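Local coordinates for protein YchN (Escherichia coli, PDB 1JX7) that is of unknown function, belongs to the DsrE/DsrF-like family and assembles as a homohexamer built from two trimers, at residues 37-46 with 73-82; 21-29 with 64-73. One frame throughout, in Å; residues are numbered along the deposited sequence.

Contact 1. Residues 37-46 with 73-82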
loop_
_atom_site.group_PDB
_atom_site.type_symbol
_atom_site.label_atom_id
_atom_site.label_comp_id
_atom_site.label_asym_id
_atom_site.label_seq_id
_atom_site.Cartn_x
_atom_site.Cartn_y
_atom_site.Cartn_z
ATOM N N LEU A 37 17.717 3.569 22.210
ATOM C CA LEU A 37 16.756 3.321 21.143
ATOM C C LEU A 37 15.336 3.452 21.645
ATOM O O LEU A 37 14.982 2.891 22.684
ATOM C CB LEU A 37 16.980 1.905 20.599
ATOM C CG LEU A 37 16.349 1.453 19.280
ATOM C CD1 LEU A 37 16.547 -0.053 19.160
ATOM C CD2 LEU A 37 14.864 1.783 19.245
ATOM N N ARG A 38 14.520 4.193 20.896
ATOM C CA ARG A 38 13.120 4.412 21.242
ATOM C C ARG A 38 12.279 4.029 20.033
ATOM O O ARG A 38 12.617 4.382 18.894
ATOM C CB ARG A 38 12.878 5.873 21.587
ATOM C CG ARG A 38 13.482 6.351 22.896
ATOM C CD ARG A 38 13.205 7.829 23.011
ATOM N NE ARG A 38 13.102 8.294 24.384
ATOM C CZ ARG A 38 14.141 8.563 25.167
ATOM N NH1 ARG A 38 15.371 8.404 24.705
ATOM N NH2 ARG A 38 13.941 8.998 26.403
ATOM N N LEU A 39 11.181 3.323 20.289
ATOM C CA LEU A 39 10.270 2.852 19.247
ATOM C C LEU A 39 8.879 3.428 19.402
ATOM O O LEU A 39 8.243 3.258 20.436
ATOM C CB LEU A 39 10.162 1.322 19.308
ATOM C CG LEU A 39 10.534 0.441 18.107
ATOM C CD1 LEU A 39 9.574 0.712 16.951
ATOM C CD2 LEU A 39 11.986 0.705 17.708
ATOM N N PHE A 40 8.399 4.096 18.370
ATOM C CA PHE A 40 7.064 4.654 18.418
ATOM C C PHE A 40 6.250 3.943 17.354
ATOM O O PHE A 40 6.766 3.675 16.273
ATOM C CB PHE A 40 7.107 6.160 18.141
ATOM C CG PHE A 40 5.829 6.865 18.500
ATOM C CD1 PHE A 40 4.779 6.936 17.586
ATOM C CD2 PHE A 40 5.652 7.388 19.774
ATOM C CE1 PHE A 40 3.566 7.514 17.938
ATOM C CE2 PHE A 40 4.445 7.972 20.135
ATOM C CZ PHE A 40 3.396 8.038 19.218
ATOM N N LEU A 41 5.000 3.623 17.652
ATOM C CA LEU A 41 4.152 2.960 16.667
ATOM C C LEU A 41 2.876 3.762 16.461
ATOM O O LEU A 41 2.108 3.965 17.402
ATOM C CB LEU A 41 3.791 1.545 17.124
ATOM C CG LEU A 41 4.952 0.616 17.496
ATOM C CD1 LEU A 41 4.416 -0.787 17.776
ATOM C CD2 LEU A 41 5.980 0.604 16.376
HETATM N N MSE A 42 2.660 4.214 15.223
HETATM C CA MSE A 42 1.477 4.996 14.875
HETATM C C MSE A 42 0.464 4.154 14.109
HETATM O O MSE A 42 0.709 2.997 13.792
HETATM C CB MSE A 42 1.863 6.214 14.019
HETATM C CG MSE A 42 2.744 7.234 14.724
HETATM SE SE MSE A 42 2.952 8.741 13.789
HETATM C CE MSE A 42 3.786 8.123 12.338
ATOM N N SER A 43 -0.682 4.769 13.820
ATOM C CA SER A 43 -1.731 4.149 13.071
ATOM C C SER A 43 -1.852 2.639 13.240
ATOM O O SER A 43 -1.903 2.154 14.374
ATOM C CB SER A 43 -1.592 4.475 11.596
ATOM O OG SER A 43 -0.412 3.903 11.067
ATOM N N ASP A 44 -1.889 1.874 12.153
ATOM C CA ASP A 44 -1.860 0.418 12.096
ATOM C C ASP A 44 -0.866 -0.428 12.899
ATOM O O ASP A 44 -1.245 -1.492 13.422
ATOM C CB ASP A 44 -1.806 -0.058 10.668
ATOM C CG ASP A 44 -2.902 0.535 9.824
ATOM O OD1 ASP A 44 -2.983 0.166 8.638
ATOM O OD2 ASP A 44 -3.681 1.367 10.351
ATOM N N ALA A 45 0.380 0.017 13.019
ATOM C CA ALA A 45 1.400 -0.736 13.756
ATOM C C ALA A 45 1.057 -0.857 15.235
ATOM O O ALA A 45 1.751 -1.521 15.993
ATOM C CB ALA A 45 2.793 -0.055 13.595
ATOM N N VAL A 46 -0.036 -0.223 15.633
ATOM C CA VAL A 46 -0.456 -0.200 17.017
ATOM C C VAL A 46 -1.084 -1.480 17.544
ATOM O O VAL A 46 -1.027 -1.760 18.741
ATOM C CB VAL A 46 -1.412 1.001 17.242
ATOM C CG1 VAL A 46 -2.283 0.773 18.446
ATOM C CG2 VAL A 46 -0.585 2.267 17.427
ATOM N N VAL A 73 14.154 -1.042 25.969
ATOM C CA VAL A 73 14.024 -0.157 24.820
ATOM C C VAL A 73 12.561 0.261 24.900
ATOM O O VAL A 73 11.664 -0.586 24.818
ATOM C CB VAL A 73 14.282 -0.892 23.495
ATOM C CG1 VAL A 73 13.899 -0.012 22.322
ATOM C CG2 VAL A 73 15.739 -1.271 23.399
ATOM N N PRO A 74 12.291 1.562 25.075
ATOM C CA PRO A 74 10.906 2.037 25.169
ATOM C C PRO A 74 10.105 1.815 23.886
ATOM O O PRO A 74 10.580 2.091 22.782
ATOM C CB PRO A 74 11.058 3.519 25.502
ATOM C CG PRO A 74 12.453 3.630 26.073
ATOM C CD PRO A 74 13.238 2.684 25.214
ATOM N N VAL A 75 8.891 1.316 24.054
ATOM C CA VAL A 75 7.996 1.058 22.935
ATOM C C VAL A 75 6.671 1.744 23.234
ATOM O O VAL A 75 5.923 1.312 24.109
ATOM C CB VAL A 75 7.764 -0.471 22.772
ATOM C CG1 VAL A 75 6.615 -0.739 21.808
ATOM C CG2 VAL A 75 9.049 -1.135 22.283
ATOM N N LYS A 76 6.386 2.818 22.506
ATOM C CA LYS A 76 5.147 3.558 22.727
ATOM C C LYS A 76 4.109 3.415 21.621
ATOM O O LYS A 76 4.440 3.474 20.425
ATOM C CB LYS A 76 5.475 5.046 22.938
ATOM C CG LYS A 76 6.136 5.358 24.278
ATOM C CD LYS A 76 5.167 5.086 25.418
ATOM C CE LYS A 76 5.720 5.528 26.760
ATOM N NZ LYS A 76 4.698 5.392 27.855
ATOM N N LEU A 77 2.865 3.214 22.014
ATOM C CA LEU A 77 1.760 3.092 21.067
ATOM C C LEU A 77 0.999 4.423 21.116
ATOM O O LEU A 77 0.699 4.926 22.197
ATOM C CB LEU A 77 0.820 1.953 21.461
ATOM C CG LEU A 77 1.387 0.565 21.753
ATOM C CD1 LEU A 77 0.237 -0.388 22.016
ATOM C CD2 LEU A 77 2.208 0.060 20.594
ATOM N N CYS A 78 0.687 4.988 19.947
ATOM C CA CYS A 78 -0.019 6.264 19.883
ATOM C C CYS A 78 -1.424 6.202 20.459
ATOM O O CYS A 78 -2.254 5.390 20.041
ATOM C CB CYS A 78 -0.078 6.763 18.442
ATOM S SG CYS A 78 -0.566 8.493 18.311
ATOM N N LYS A 79 -1.685 7.091 21.416
ATOM C CA LYS A 79 -2.967 7.189 22.106
ATOM C C LYS A 79 -4.195 7.284 21.180
ATOM O O LYS A 79 -5.117 6.476 21.268
ATOM C CB LYS A 79 -2.921 8.398 23.030
ATOM C CG LYS A 79 -4.158 8.611 23.854
ATOM C CD LYS A 79 -4.331 7.510 24.864
ATOM C CE LYS A 79 -5.230 7.996 25.973
ATOM N NZ LYS A 79 -4.710 9.316 26.423
ATOM N N THR A 80 -4.204 8.279 20.296
ATOM C CA THR A 80 -5.346 8.439 19.408
ATOM C C THR A 80 -5.561 7.208 18.544
ATOM O O THR A 80 -6.699 6.831 18.276
ATOM C CB THR A 80 -5.190 9.677 18.493
ATOM O OG1 THR A 80 -3.876 9.712 17.935
ATOM C CG2 THR A 80 -5.446 10.942 19.290
ATOM N N CYS A 81 -4.481 6.582 18.115
ATOM C CA CYS A 81 -4.575 5.395 17.278
ATOM C C CYS A 81 -5.180 4.209 18.024
ATOM O O CYS A 81 -6.128 3.592 17.542
ATOM C CB CYS A 81 -3.188 5.016 16.735
ATOM S SG CYS A 81 -2.469 6.224 15.590
ATOM N N THR A 82 -4.630 3.896 19.197
ATOM C CA THR A 82 -5.118 2.775 19.987
ATOM C C THR A 82 -6.577 2.944 20.390
ATOM O O THR A 82 -7.334 1.969 20.417
ATOM C CB THR A 82 -4.292 2.585 21.270
ATOM O OG1 THR A 82 -4.474 3.704 22.136
ATOM C CG2 THR A 82 -2.830 2.458 20.944
#
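Leu39 and Leu41 bind the neighbouring strand 75-78 through a parallel ladder of four backbone hydrogen bonds: Leu39 N to Pro74 O, Lys76 N to Leu39 O, Leu41 N to Lys76 O (each 2.8 Å), and Cys78 N to Leu41 O. The tight part lies on the face of Leu39, Leu41, Val75 and Leu77. There Leu41 and Leu77 run side by side, pointing the same way, with Leu41 CD1 3.7 Å from Leu77 CD2. On the other face, with CG anti to the backbone N (chi1 -166°), the Phe40 ring is carried along the partner strand, Lys76 O above one face near its rim, while CE1 meets Cys78 CB at 3.8 Å and Cys78 SG sits at the ring edge. A serine in place of Phe40 would probably leave Cys78 without its aromatic neighbour and open a gap beside Leu104 of helix 101-107. This face loosens toward solvent at Lys76 and Arg38, whose charged ends turn to Glu97 and Asp36. Past the strand ends, Val46 CG2 packs on Cys81 CB. Strands 36-41 and 75-78, linked through helix 61-70, form a beta-alpha-beta unit; Cys78 and Cys81, modelled as free thiols, resemble a CxxC pair at a helix start, though no role is established.

Contact 2. Residues 21-29 with 64-73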
loop_
_atom_site.group_PDB
_atom_site.type_symbol
_atom_site.label_atom_id
_atom_site.label_comp_id
_atom_site.label_asym_id
_atom_site.label_seq_id
_atom_site.Cartn_x
_atom_site.Cartn_y
_atom_site.Cartn_z
ATOM N N SER A 21 11.176 -3.070 10.644
ATOM C CA SER A 21 11.503 -2.067 11.637
ATOM C C SER A 21 12.060 -2.721 12.874
ATOM O O SER A 21 13.079 -2.293 13.395
ATOM C CB SER A 21 10.268 -1.273 12.026
ATOM O OG SER A 21 9.999 -0.293 11.057
ATOM N N LEU A 22 11.375 -3.762 13.326
ATOM C CA LEU A 22 11.763 -4.509 14.519
ATOM C C LEU A 22 13.056 -5.295 14.319
ATOM O O LEU A 22 13.883 -5.397 15.222
ATOM C CB LEU A 22 10.631 -5.451 14.925
ATOM C CG LEU A 22 9.356 -4.692 15.300
ATOM C CD1 LEU A 22 8.259 -5.667 15.692
ATOM C CD2 LEU A 22 9.667 -3.738 16.446
ATOM N N ARG A 23 13.226 -5.853 13.125
ATOM C CA ARG A 23 14.418 -6.622 12.825
ATOM C C ARG A 23 15.622 -5.686 12.862
ATOM O O ARG A 23 16.665 -6.044 13.374
ATOM C CB ARG A 23 14.279 -7.285 11.450
ATOM C CG ARG A 23 15.264 -8.401 11.231
ATOM C CD ARG A 23 14.969 -9.176 9.961
ATOM N NE ARG A 23 15.109 -8.371 8.746
ATOM C CZ ARG A 23 14.940 -8.848 7.520
ATOM N NH1 ARG A 23 14.631 -10.126 7.349
ATOM N NH2 ARG A 23 15.085 -8.061 6.461
ATOM N N LEU A 24 15.456 -4.471 12.334
ATOM C CA LEU A 24 16.525 -3.479 12.306
ATOM C C LEU A 24 16.777 -2.980 13.729
ATOM O O LEU A 24 17.921 -2.725 14.115
ATOM C CB LEU A 24 16.125 -2.296 11.423
ATOM C CG LEU A 24 17.248 -1.424 10.835
ATOM C CD1 LEU A 24 16.633 -0.194 10.198
ATOM C CD2 LEU A 24 18.214 -0.998 11.894
ATOM N N ALA A 25 15.706 -2.842 14.495
ATOM C CA ALA A 25 15.780 -2.372 15.875
ATOM C C ALA A 25 16.587 -3.323 16.765
ATOM O O ALA A 25 17.459 -2.897 17.519
ATOM C CB ALA A 25 14.377 -2.196 16.448
ATOM N N ILE A 26 16.287 -4.608 16.674
ATOM C CA ILE A 26 16.976 -5.621 17.457
ATOM C C ILE A 26 18.438 -5.628 17.019
ATOM O O ILE A 26 19.345 -5.883 17.820
ATOM C CB ILE A 26 16.347 -7.017 17.227
ATOM C CG1 ILE A 26 14.861 -7.004 17.648
ATOM C CG2 ILE A 26 17.122 -8.058 17.995
ATOM C CD1 ILE A 26 14.063 -8.294 17.326
ATOM N N ALA A 27 18.664 -5.334 15.736
ATOM C CA ALA A 27 20.000 -5.328 15.171
ATOM C C ALA A 27 20.810 -4.140 15.656
ATOM O O ALA A 27 22.011 -4.271 15.924
ATOM C CB ALA A 27 19.927 -5.312 13.657
ATOM N N LEU A 28 20.177 -2.978 15.760
ATOM C CA LEU A 28 20.884 -1.797 16.215
ATOM C C LEU A 28 21.401 -2.013 17.626
ATOM O O LEU A 28 22.536 -1.665 17.953
ATOM C CB LEU A 28 19.961 -0.581 16.163
ATOM C CG LEU A 28 19.634 -0.174 14.715
ATOM C CD1 LEU A 28 18.532 0.861 14.684
ATOM C CD2 LEU A 28 20.903 0.330 14.044
ATOM N N ARG A 29 20.558 -2.612 18.457
ATOM C CA ARG A 29 20.939 -2.892 19.829
ATOM C C ARG A 29 22.082 -3.900 19.890
ATOM O O ARG A 29 23.025 -3.711 20.656
ATOM C CB ARG A 29 19.743 -3.416 20.622
ATOM C CG ARG A 29 19.165 -2.402 21.588
ATOM C CD ARG A 29 20.274 -1.696 22.361
ATOM N NE ARG A 29 19.759 -0.785 23.382
ATOM C CZ ARG A 29 19.190 -1.190 24.506
ATOM N NH1 ARG A 29 19.059 -2.487 24.763
ATOM N NH2 ARG A 29 18.742 -0.299 25.385
HETATM N N MSE A 64 9.474 -10.327 19.001
HETATM C CA MSE A 64 10.427 -9.291 18.631
HETATM C C MSE A 64 10.288 -8.056 19.515
HETATM O O MSE A 64 11.251 -7.325 19.742
HETATM C CB MSE A 64 10.265 -8.927 17.144
HETATM C CG MSE A 64 10.724 -10.039 16.202
HETATM SE SE MSE A 64 10.358 -9.728 14.485
HETATM C CE MSE A 64 8.714 -9.806 14.590
ATOM N N LEU A 65 9.085 -7.830 20.033
ATOM C CA LEU A 65 8.854 -6.692 20.911
ATOM C C LEU A 65 9.317 -7.009 22.330
ATOM O O LEU A 65 9.757 -6.128 23.056
ATOM C CB LEU A 65 7.362 -6.318 20.912
ATOM C CG LEU A 65 6.976 -5.435 19.720
ATOM C CD1 LEU A 65 5.461 -5.246 19.682
ATOM C CD2 LEU A 65 7.689 -4.085 19.830
ATOM N N GLU A 66 9.220 -8.274 22.717
ATOM C CA GLU A 66 9.643 -8.678 24.042
ATOM C C GLU A 66 11.166 -8.643 24.089
ATOM O O GLU A 66 11.764 -8.280 25.116
ATOM C CB GLU A 66 9.099 -10.069 24.360
ATOM C CG GLU A 66 7.591 -10.122 24.173
ATOM C CD GLU A 66 6.954 -11.369 24.742
ATOM O OE1 GLU A 66 7.461 -12.484 24.465
ATOM O OE2 GLU A 66 5.940 -11.237 25.452
ATOM N N ILE A 67 11.799 -8.993 22.977
ATOM C CA ILE A 67 13.252 -8.956 22.869
ATOM C C ILE A 67 13.714 -7.514 23.084
ATOM O O ILE A 67 14.720 -7.262 23.742
ATOM C CB ILE A 67 13.727 -9.427 21.465
ATOM C CG1 ILE A 67 13.381 -10.892 21.251
ATOM C CG2 ILE A 67 15.226 -9.222 21.326
ATOM C CD1 ILE A 67 13.741 -11.413 19.888
ATOM N N LEU A 68 12.971 -6.556 22.523
ATOM C CA LEU A 68 13.304 -5.153 22.662
ATOM C C LEU A 68 12.910 -4.575 24.018
ATOM O O LEU A 68 13.653 -3.778 24.591
ATOM C CB LEU A 68 12.651 -4.336 21.550
ATOM C CG LEU A 68 13.299 -4.288 20.159
ATOM C CD1 LEU A 68 12.343 -3.636 19.170
ATOM C CD2 LEU A 68 14.612 -3.521 20.218
ATOM N N THR A 69 11.756 -4.961 24.559
ATOM C CA THR A 69 11.366 -4.408 25.844
ATOM C C THR A 69 12.160 -5.007 27.003
ATOM O O THR A 69 12.330 -4.357 28.037
ATOM C CB THR A 69 9.835 -4.557 26.130
ATOM O OG1 THR A 69 9.502 -5.927 26.385
ATOM C CG2 THR A 69 9.022 -4.031 24.956
ATOM N N ALA A 70 12.667 -6.228 26.840
ATOM C CA ALA A 70 13.450 -6.860 27.915
ATOM C C ALA A 70 14.740 -6.067 28.163
ATOM O O ALA A 70 15.290 -6.065 29.271
ATOM C CB ALA A 70 13.779 -8.298 27.549
ATOM N N GLN A 71 15.200 -5.394 27.106
ATOM C CA GLN A 71 16.394 -4.560 27.107
ATOM C C GLN A 71 16.056 -3.140 27.554
ATOM O O GLN A 71 16.918 -2.262 27.548
ATOM C CB GLN A 71 16.956 -4.447 25.689
ATOM C CG GLN A 71 17.745 -5.601 25.172
ATOM C CD GLN A 71 18.199 -5.344 23.760
ATOM O OE1 GLN A 71 17.461 -5.553 22.806
ATOM N NE2 GLN A 71 19.425 -4.861 23.619
ATOM N N ASN A 72 14.798 -2.898 27.891
ATOM C CA ASN A 72 14.367 -1.579 28.324
ATOM C C ASN A 72 14.310 -0.560 27.197
ATOM O O ASN A 72 14.423 0.650 27.439
ATOM C CB ASN A 72 15.270 -1.061 29.443
ATOM C CG ASN A 72 15.411 -2.049 30.569
ATOM O OD1 ASN A 72 14.408 -2.496 31.138
ATOM N ND2 ASN A 72 16.645 -2.414 30.899
ATOM N N VAL A 73 14.154 -1.042 25.969
ATOM C CA VAL A 73 14.024 -0.157 24.820
ATOM C C VAL A 73 12.561 0.261 24.900
ATOM O O VAL A 73 11.664 -0.586 24.818
ATOM C CB VAL A 73 14.282 -0.892 23.495
ATOM C CG1 VAL A 73 13.899 -0.012 22.322
ATOM C CG2 VAL A 73 15.739 -1.271 23.399
#
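Ile26 CG1 and Leu68 CG both lie anti to their own carbonyl carbons (chi1 -60° for Ile26, -81° for Leu68), which brings them to 4.0 Å from each other between helices 21-29 and 64-70. From there Ile26 spreads its branches: its side chain crosses that of Met64 at about a right angle, CD1 3.9 Å from Met64 CB, while CG2 meets Ile67 CG2. Leu68 CD1 lies between two partners on the first helix, 3.7 Å from Ala25 CB and 3.8 Å from Leu22 CD2. Leu22 CD2 also reaches Leu65 CD2, and the small Ala25 lets Leu68 come close to the backbone. The axes run 10.0 Å apart at 31°, both helices heading the same general way. At the C-terminal end the chain leaves helix 64-70 by a Schellman motif, with Asn72 at positive phi, and Arg29, bent at chi2, runs past Gln71 and Val73 there. Val73 CG2 sits 3.6 Å from Arg29 CZ, over the centre of one guanidinium face, whereas Gln71 O accepts a weak bond from Arg29 NH2 at the guanidinium edge. The firmer polar partner of Arg29 is Leu35 O, bound through NE. The contact is therefore chiefly apolar, and Arg29 brings its charged group to the margin, one guanidinium face covered by a valine.

How the contacts relate
Contacts 1 and 2 lie about 14 Å apart, centre to centre, and make two layers of one alpha/beta fold: contact 1 joins neighbouring strands of the parallel sheet, contact 2 the helices that cover one of its faces. Their segments alternate along the chain and share Val73, where the exit from helix 61-70 becomes the approach to strand 75-78. The layers meet directly: Leu39 CD2 is 4.0 Å from Ala25 CB, and Val75 CG1 is 4.0 Å from Leu65 CD2. The Cys78/Cys81 pair lies in contact 1, and no active site is assigned to this protein. Segments of the two contacts also meet between subunits: Thr80 OG1 hydrogen-bonds to Arg23 NH2 of a neighbouring subunit.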